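Local coordinates for protein putative dioxygenase (1H-3-hydroxy-4-oxoquinaldine 2,4-dioxygenase) (PDB 6RA3) that cleaves the ring of the Pseudomonas quinolone signal PQS with dioxygen, giving N-octanoylanthranilate and carbon monoxide, on an alpha/beta-hydrolase fold, at residues L120-T125 / G195-R200; A205-I210 / H233-Y238. One frame throughout, in Å; residues are numbered along the deposited sequence.

How the interactions relate
In this alpha/beta-hydrolase fold, strand 116-120, inside the mixed sheet, runs into the loop 120-125. The chain then passes through a mostly helical excursion, helices 129-137 to 177-194, and returns at 195-200, where interaction 1 closes this excursion at the start of helix 197-202. Only afterwards does interaction 2 open: 205-210 leads into strand 209-214, helix 221-232 follows, and 233-238 brings strand 236-240 alongside as an edge strand of this chain's sheet. The two neither nest nor cross, a worked example of contacts laid in series; their centres lie about 13 Å apart, with helix 197-202 passing from one to the other.

Interaction 1: residues L120-T125 / G195-R200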
ATOM      1  N   LEU A 120     -22.069  10.870 -11.990  1.00 42.37           N
ATOM      2  CA  LEU A 120     -22.180  11.734 -10.821  1.00 48.14           C
ATOM      3  C   LEU A 120     -21.703  13.136 -11.204  1.00 53.70           C
ATOM      4  O   LEU A 120     -20.525  13.322 -11.541  1.00 44.15           O
ATOM      5  CB  LEU A 120     -21.348  11.191  -9.659  1.00 57.07           C
ATOM      6  CG  LEU A 120     -21.844  10.047  -8.765  1.00 50.83           C
ATOM      7  CD1 LEU A 120     -22.665   9.023  -9.507  1.00 44.45           C
ATOM      8  CD2 LEU A 120     -20.635   9.400  -8.115  1.00 47.09           C
ATOM      9  N   ASP A 121     -22.630  14.105 -11.175  1.00 54.13           N
ATOM     10  CA  ASP A 121     -22.334  15.549 -11.165  1.00 48.71           C
ATOM     11  C   ASP A 121     -21.521  16.001 -12.381  1.00 46.85           C
ATOM     12  O   ASP A 121     -20.506  16.681 -12.245  1.00 50.97           O
ATOM     13  CB  ASP A 121     -21.626  15.931  -9.867  1.00 48.24           C
ATOM     14  CG  ASP A 121     -22.142  17.237  -9.274  1.00 51.59           C
ATOM     15  OD1 ASP A 121     -21.769  18.327  -9.766  1.00 48.18           O
ATOM     16  OD2 ASP A 121     -22.933  17.171  -8.306  1.00 52.07           O
ATOM     17  N   LEU A 122     -21.985  15.632 -13.576  1.00 44.99           N
ATOM     18  CA  LEU A 122     -21.371  16.018 -14.847  1.00 49.58           C
ATOM     19  C   LEU A 122     -22.227  17.086 -15.530  1.00 55.03           C
ATOM     20  O   LEU A 122     -23.430  16.884 -15.728  1.00 41.11           O
ATOM     21  CB  LEU A 122     -21.211  14.794 -15.756  1.00 41.78           C
ATOM     22  CG  LEU A 122     -20.758  15.014 -17.202  1.00 48.76           C
ATOM     23  CD1 LEU A 122     -19.396  15.734 -17.275  1.00 47.86           C
ATOM     24  CD2 LEU A 122     -20.714  13.699 -17.946  1.00 45.07           C
ATOM     25  N   ILE A 123     -21.607  18.219 -15.884  1.00 52.82           N
ATOM     26  CA  ILE A 123     -22.327  19.346 -16.490  1.00 41.46           C
ATOM     27  C   ILE A 123     -22.983  18.884 -17.786  1.00 46.04           C
ATOM     28  O   ILE A 123     -22.306  18.487 -18.743  1.00 40.40           O
ATOM     29  CB  ILE A 123     -21.363  20.530 -16.710  1.00 48.58           C
ATOM     30  CG1 ILE A 123     -20.923  21.135 -15.372  1.00 47.50           C
ATOM     31  CG2 ILE A 123     -21.969  21.623 -17.573  1.00 51.19           C
ATOM     32  CD1 ILE A 123     -22.052  21.695 -14.530  1.00 47.99           C
ATOM     33  N   MET A 124     -24.322  18.918 -17.825  1.00 46.66           N
ATOM     34  CA  MET A 124     -25.040  18.370 -18.967  1.00 49.50           C
ATOM     35  C   MET A 124     -25.353  19.419 -20.032  1.00 49.22           C
ATOM     36  O   MET A 124     -25.629  19.056 -21.184  1.00 46.95           O
ATOM     37  CB  MET A 124     -26.329  17.694 -18.481  1.00 51.30           C
ATOM     38  CG  MET A 124     -26.084  16.354 -17.754  1.00 44.46           C
ATOM     39  SD  MET A 124     -25.554  15.047 -18.895  1.00 47.65           S
ATOM     40  CE  MET A 124     -24.949  13.850 -17.683  1.00 46.50           C
ATOM     41  N   THR A 125     -25.303  20.701 -19.674  1.00 53.57           N
ATOM     42  CA  THR A 125     -25.372  21.799 -20.636  1.00 51.35           C
ATOM     43  C   THR A 125     -24.093  21.858 -21.475  1.00 52.03           C
ATOM     44  O   THR A 125     -23.122  21.149 -21.199  1.00 43.85           O
ATOM     45  CB  THR A 125     -25.558  23.127 -19.897  1.00 49.75           C
ATOM     46  OG1 THR A 125     -24.454  23.344 -19.007  1.00 45.77           O
ATOM     47  CG2 THR A 125     -26.842  23.144 -19.090  1.00 47.40           C
ATOM     48  N   GLY A 195     -20.449  19.192 -27.917  1.00 43.83           N
ATOM     49  CA  GLY A 195     -21.352  20.234 -27.470  1.00 40.11           C
ATOM     50  C   GLY A 195     -21.677  20.075 -26.009  1.00 46.43           C
ATOM     51  O   GLY A 195     -21.450  20.984 -25.198  1.00 36.92           O
ATOM     52  N   SER A 196     -22.204  18.905 -25.660  1.00 46.66           N
ATOM     53  CA  SER A 196     -22.549  18.603 -24.278  1.00 48.64           C
ATOM     54  C   SER A 196     -22.610  17.089 -24.122  1.00 44.12           C
ATOM     55  O   SER A 196     -22.668  16.355 -25.119  1.00 37.86           O
ATOM     56  CB  SER A 196     -23.891  19.242 -23.877  1.00 52.22           C
ATOM     57  OG  SER A 196     -24.982  18.455 -24.333  1.00 53.81           O
ATOM     58  N   PRO A 197     -22.590  16.591 -22.883  1.00 41.90           N
ATOM     59  CA  PRO A 197     -22.704  15.129 -22.678  1.00 47.45           C
ATOM     60  C   PRO A 197     -24.039  14.551 -23.153  1.00 46.82           C
ATOM     61  O   PRO A 197     -24.091  13.397 -23.607  1.00 41.44           O
ATOM     62  CB  PRO A 197     -22.535  14.976 -21.160  1.00 48.78           C
ATOM     63  CG  PRO A 197     -22.110  16.322 -20.634  1.00 49.24           C
ATOM     64  CD  PRO A 197     -22.603  17.337 -21.613  1.00 46.48           C
ATOM     65  N   MET A 198     -25.127  15.321 -23.065  1.00 52.49           N
ATOM     66  CA  MET A 198     -26.416  14.834 -23.557  1.00 50.96           C
ATOM     67  C   MET A 198     -26.373  14.592 -25.057  1.00 54.68           C
ATOM     68  O   MET A 198     -26.892  13.577 -25.548  1.00 50.63           O
ATOM     69  CB  MET A 198     -27.513  15.820 -23.200  1.00 45.11           C
ATOM     70  CG  MET A 198     -27.821  15.836 -21.709  1.00 49.08           C
ATOM     71  SD  MET A 198     -29.118  16.995 -21.260  1.00 44.36           S
ATOM     72  CE  MET A 198     -29.704  16.396 -19.660  1.00 44.91           C
ATOM     73  N   ARG A 199     -25.739  15.498 -25.806  1.00 53.89           N
ATOM     74  CA  ARG A 199     -25.562  15.260 -27.231  1.00 57.79           C
ATOM     75  C   ARG A 199     -24.661  14.056 -27.467  1.00 54.28           C
ATOM     76  O   ARG A 199     -24.912  13.246 -28.374  1.00 47.93           O
ATOM     77  CB  ARG A 199     -25.015  16.522 -27.909  1.00 60.72           C
ATOM     78  CG  ARG A 199     -26.083  17.614 -28.070  1.00 63.66           C
ATOM     79  CD  ARG A 199     -25.532  18.909 -28.662  1.00 75.86           C
ATOM     80  NE  ARG A 199     -25.074  18.756 -30.047  1.00 86.28           N
ATOM     81  CZ  ARG A 199     -25.878  18.641 -31.106  1.00 92.17           C
ATOM     82  NH1 ARG A 199     -27.199  18.644 -30.952  1.00 99.45           N
ATOM     83  NH2 ARG A 199     -25.363  18.510 -32.324  1.00 96.05           N
ATOM     84  N   ARG A 200     -23.617  13.895 -26.645  1.00 54.52           N
ATOM     85  CA  ARG A 200     -22.822  12.675 -26.747  1.00 48.23           C
ATOM     86  C   ARG A 200     -23.712  11.446 -26.542  1.00 44.48           C
ATOM     87  O   ARG A 200     -23.628  10.473 -27.306  1.00 40.14           O
ATOM     88  CB  ARG A 200     -21.655  12.701 -25.747  1.00 42.64           C
ATOM     89  CG  ARG A 200     -20.491  11.752 -26.125  1.00 42.36           C
ATOM     90  CD  ARG A 200     -20.761  10.267 -25.790  1.00 41.12           C
ATOM     91  NE  ARG A 200     -19.771   9.371 -26.402  1.00 38.78           N
ATOM     92  CZ  ARG A 200     -19.959   8.677 -27.523  1.00 44.32           C
ATOM     93  NH1 ARG A 200     -21.120   8.738 -28.165  1.00 39.19           N
ATOM     94  NH2 ARG A 200     -18.980   7.916 -28.004  1.00 44.51           N
TER
HETATM   95  O   HOH W   1     -27.359  19.585 -23.610  1.00 42.21           O
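S196 OG is gripped by a water 2.7 Å away, water 1, which also donates to M124 O at 3.0 Å and so bridges the two segments. The serine is the N-cap of helix 197-202: its OG, lying between its own backbone N and carbonyl carbon (chi1 81°), takes a weak but nearly straight bond, 169° at the hydrogen, from R199 N. In this alpha/beta-hydrolase fold the helix start packs against the loop that follows strand 116-120. That loop carries D121, whose OD1 is hydrogen-bonded to ND1 of the active-site H246, while L122 lies beside the substrate-binding H97; the contact thus forms a buried flank of the catalytic region.

Apolar packing surrounds this bridge. P197 turns its ring toward the loop, and its CB meets both L122 CD2 (3.9 Å) and M124 SD (3.8 Å). M124 bends at chi2 (-71°), which carries its sulfur to P197 and to the neighbouring M198. The two methionines cross at about a right angle: M124 SD touches M198 CG at 3.7 Å, and the M198 chain, extended beyond CG, carries CE to 3.8 Å from M124 CB.

Interaction 2: residues A205-I210 / H233-Y238; sequences AEPCAI and HPWFSY
I210 is held through both of its backbone polar atoms: its N donates to W235 O at 2.9 Å, and its O accepts from S237 N at 3.0 Å. The pair straddles F236, the parallel bridge partner of I210, and starts the pairing of strands 209-214 and 236-240, the two ends of a beta-alpha-beta unit that crosses over through helix 221-232. W235 O also receives the CA-H of A209 at 3.3 Å. S237 OG, for its part, is hydrogen-bonded to R211 NE.

Just ahead of strand 236-240, a type I turn from H233 to F236 sets the W235 indole beside the approach to the other strand. P207 CB sits over one indole face, 3.3 Å from the centroid of the five-membered ring and 10° off its normal, a close CH-pi contact. H233 CB, from the indole's own segment, lies over the opposite face toward its rim. The I210 side chain runs beside the indole, pointing the same way, and on this side of the sheet M201 of helix 197-202 touches I210, W235 and F236. With I210 CG1 anti to the carbonyl carbon (chi1 -63°) and the chain extended at chi2, CD1 reaches to 3.9 Å from W235 CZ3, while the CG2 branch approaches F236 CD1 at 4.2 Å.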
ATOM      1  N   ALA A 205     -24.899   4.543 -30.464  1.00 50.93           N
ATOM      2  CA  ALA A 205     -25.476   3.512 -31.331  1.00 58.58           C
ATOM      3  C   ALA A 205     -26.720   2.867 -30.720  1.00 59.41           C
ATOM      4  O   ALA A 205     -27.835   3.058 -31.217  1.00 56.21           O
ATOM      5  CB  ALA A 205     -24.433   2.421 -31.635  1.00 65.97           C
ATOM      6  N   GLU A 206     -26.543   2.080 -29.658  1.00 62.77           N
ATOM      7  CA  GLU A 206     -27.659   1.475 -28.931  1.00 52.71           C
ATOM      8  C   GLU A 206     -27.565   1.906 -27.473  1.00 48.80           C
ATOM      9  O   GLU A 206     -26.850   1.275 -26.676  1.00 48.36           O
ATOM     10  CB  GLU A 206     -27.658  -0.050 -29.077  1.00 59.65           C
ATOM     11  CG  GLU A 206     -26.316  -0.762 -28.865  1.00 64.87           C
ATOM     12  CD  GLU A 206     -26.484  -2.232 -28.462  1.00 63.23           C
ATOM     13  OE1 GLU A 206     -27.584  -2.804 -28.652  1.00 67.87           O
ATOM     14  OE2 GLU A 206     -25.514  -2.815 -27.938  1.00 54.93           O
ATOM     15  N   PRO A 207     -28.255   2.979 -27.079  1.00 45.86           N
ATOM     16  CA  PRO A 207     -28.110   3.496 -25.705  1.00 49.26           C
ATOM     17  C   PRO A 207     -28.495   2.457 -24.664  1.00 52.65           C
ATOM     18  O   PRO A 207     -29.618   1.946 -24.657  1.00 63.74           O
ATOM     19  CB  PRO A 207     -29.069   4.696 -25.666  1.00 50.02           C
ATOM     20  CG  PRO A 207     -29.372   5.022 -27.055  1.00 54.43           C
ATOM     21  CD  PRO A 207     -29.185   3.786 -27.881  1.00 52.03           C
ATOM     22  N   CYS A 208     -27.557   2.157 -23.770  1.00 55.77           N
ATOM     23  CA  CYS A 208     -27.887   1.454 -22.539  1.00 55.12           C
ATOM     24  C   CYS A 208     -28.640   2.400 -21.589  1.00 47.68           C
ATOM     25  O   CYS A 208     -28.817   3.588 -21.864  1.00 46.94           O
ATOM     26  CB  CYS A 208     -26.607   0.928 -21.881  1.00 54.46           C
ATOM     27  SG  CYS A 208     -25.561   2.260 -21.243  1.00 46.30           S
ATOM     28  N   ALA A 209     -29.080   1.864 -20.453  1.00 40.61           N
ATOM     29  CA  ALA A 209     -29.713   2.692 -19.433  1.00 44.09           C
ATOM     30  C   ALA A 209     -28.689   3.611 -18.790  1.00 48.14           C
ATOM     31  O   ALA A 209     -27.641   3.161 -18.314  1.00 44.53           O
ATOM     32  CB  ALA A 209     -30.363   1.819 -18.368  1.00 55.40           C
ATOM     33  N   ILE A 210     -28.981   4.899 -18.771  1.00 40.90           N
ATOM     34  CA  ILE A 210     -28.059   5.880 -18.219  1.00 44.60           C
ATOM     35  C   ILE A 210     -28.774   6.662 -17.136  1.00 38.69           C
ATOM     36  O   ILE A 210     -29.933   7.050 -17.307  1.00 43.86           O
ATOM     37  CB  ILE A 210     -27.519   6.810 -19.322  1.00 45.17           C
ATOM     38  CG1 ILE A 210     -26.718   5.995 -20.334  1.00 44.69           C
ATOM     39  CG2 ILE A 210     -26.714   7.915 -18.714  1.00 38.70           C
ATOM     40  CD1 ILE A 210     -26.441   6.707 -21.643  1.00 61.81           C
ATOM     41  N   HIS A 233     -36.270  10.208 -24.094  1.00 59.99           N
ATOM     42  CA  HIS A 233     -35.432   9.010 -24.156  1.00 59.74           C
ATOM     43  C   HIS A 233     -35.791   8.104 -22.986  1.00 54.49           C
ATOM     44  O   HIS A 233     -35.460   8.443 -21.829  1.00 46.09           O
ATOM     45  CB  HIS A 233     -33.947   9.368 -24.110  1.00 57.29           C
ATOM     46  CG  HIS A 233     -33.477  10.179 -25.284  1.00 62.01           C
ATOM     47  ND1 HIS A 233     -33.247  11.535 -25.205  1.00 54.72           N
ATOM     48  CD2 HIS A 233     -33.193   9.822 -26.559  1.00 62.10           C
ATOM     49  CE1 HIS A 233     -32.842  11.981 -26.379  1.00 55.76           C
ATOM     50  NE2 HIS A 233     -32.792  10.961 -27.217  1.00 54.60           N
ATOM     51  N   PRO A 234     -36.480   6.983 -23.229  1.00 58.84           N
ATOM     52  CA  PRO A 234     -36.793   6.061 -22.123  1.00 56.56           C
ATOM     53  C   PRO A 234     -35.569   5.600 -21.347  1.00 51.97           C
ATOM     54  O   PRO A 234     -35.672   5.395 -20.135  1.00 47.52           O
ATOM     55  CB  PRO A 234     -37.484   4.885 -22.834  1.00 51.74           C
ATOM     56  CG  PRO A 234     -38.077   5.493 -24.071  1.00 54.56           C
ATOM     57  CD  PRO A 234     -37.067   6.532 -24.506  1.00 54.93           C
ATOM     58  N   TRP A 235     -34.411   5.441 -22.003  1.00 52.43           N
ATOM     59  CA  TRP A 235     -33.243   4.860 -21.342  1.00 48.50           C
ATOM     60  C   TRP A 235     -32.564   5.806 -20.367  1.00 47.21           C
ATOM     61  O   TRP A 235     -31.666   5.371 -19.640  1.00 49.34           O
ATOM     62  CB  TRP A 235     -32.216   4.389 -22.376  1.00 55.43           C
ATOM     63  CG  TRP A 235     -32.015   5.300 -23.533  1.00 53.85           C
ATOM     64  CD1 TRP A 235     -32.555   5.166 -24.783  1.00 55.20           C
ATOM     65  CD2 TRP A 235     -31.210   6.490 -23.567  1.00 54.83           C
ATOM     66  NE1 TRP A 235     -32.136   6.199 -25.593  1.00 58.46           N
ATOM     67  CE2 TRP A 235     -31.308   7.022 -24.870  1.00 58.88           C
ATOM     68  CE3 TRP A 235     -30.412   7.151 -22.624  1.00 52.61           C
ATOM     69  CZ2 TRP A 235     -30.637   8.188 -25.253  1.00 56.42           C
ATOM     70  CZ3 TRP A 235     -29.750   8.316 -23.006  1.00 54.47           C
ATOM     71  CH2 TRP A 235     -29.867   8.817 -24.306  1.00 58.87           C
ATOM     72  N   PHE A 236     -32.957   7.068 -20.325  1.00 44.11           N
ATOM     73  CA  PHE A 236     -32.322   8.046 -19.461  1.00 42.31           C
ATOM     74  C   PHE A 236     -33.195   8.294 -18.248  1.00 41.99           C
ATOM     75  O   PHE A 236     -34.421   8.372 -18.352  1.00 46.06           O
ATOM     76  CB  PHE A 236     -32.067   9.368 -20.201  1.00 45.50           C
ATOM     77  CG  PHE A 236     -31.347  10.402 -19.369  1.00 44.12           C
ATOM     78  CD1 PHE A 236     -29.954  10.478 -19.377  1.00 43.67           C
ATOM     79  CD2 PHE A 236     -32.053  11.302 -18.581  1.00 41.32           C
ATOM     80  CE1 PHE A 236     -29.285  11.458 -18.611  1.00 43.72           C
ATOM     81  CE2 PHE A 236     -31.397  12.272 -17.815  1.00 43.48           C
ATOM     82  CZ  PHE A 236     -30.013  12.349 -17.817  1.00 33.83           C
ATOM     83  N   SER A 237     -32.548   8.405 -17.099  1.00 37.00           N
ATOM     84  CA  SER A 237     -33.175   8.804 -15.852  1.00 39.60           C
ATOM     85  C   SER A 237     -32.159   9.634 -15.104  1.00 39.34           C
ATOM     86  O   SER A 237     -30.989   9.706 -15.488  1.00 43.01           O
ATOM     87  CB  SER A 237     -33.604   7.603 -14.987  1.00 41.39           C
ATOM     88  OG  SER A 237     -32.478   6.787 -14.678  1.00 40.24           O
ATOM     89  N   TYR A 238     -32.598  10.229 -14.009  1.00 35.33           N
ATOM     90  CA  TYR A 238     -31.763  11.173 -13.291  1.00 35.79           C
ATOM     91  C   TYR A 238     -32.390  11.423 -11.930  1.00 41.20           C
ATOM     92  O   TYR A 238     -33.546  11.079 -11.680  1.00 38.25           O
ATOM     93  CB  TYR A 238     -31.619  12.499 -14.057  1.00 45.93           C
ATOM     94  CG  TYR A 238     -32.819  13.423 -13.901  1.00 43.71           C
ATOM     95  CD1 TYR A 238     -32.893  14.323 -12.841  1.00 43.13           C
ATOM     96  CD2 TYR A 238     -33.882  13.371 -14.795  1.00 46.40           C
ATOM     97  CE1 TYR A 238     -33.977  15.160 -12.684  1.00 49.32           C
ATOM     98  CE2 TYR A 238     -34.980  14.212 -14.654  1.00 47.87           C
ATOM     99  CZ  TYR A 238     -35.018  15.104 -13.593  1.00 53.17           C
ATOM    100  OH  TYR A 238     -36.098  15.942 -13.443  1.00 54.33           O
TER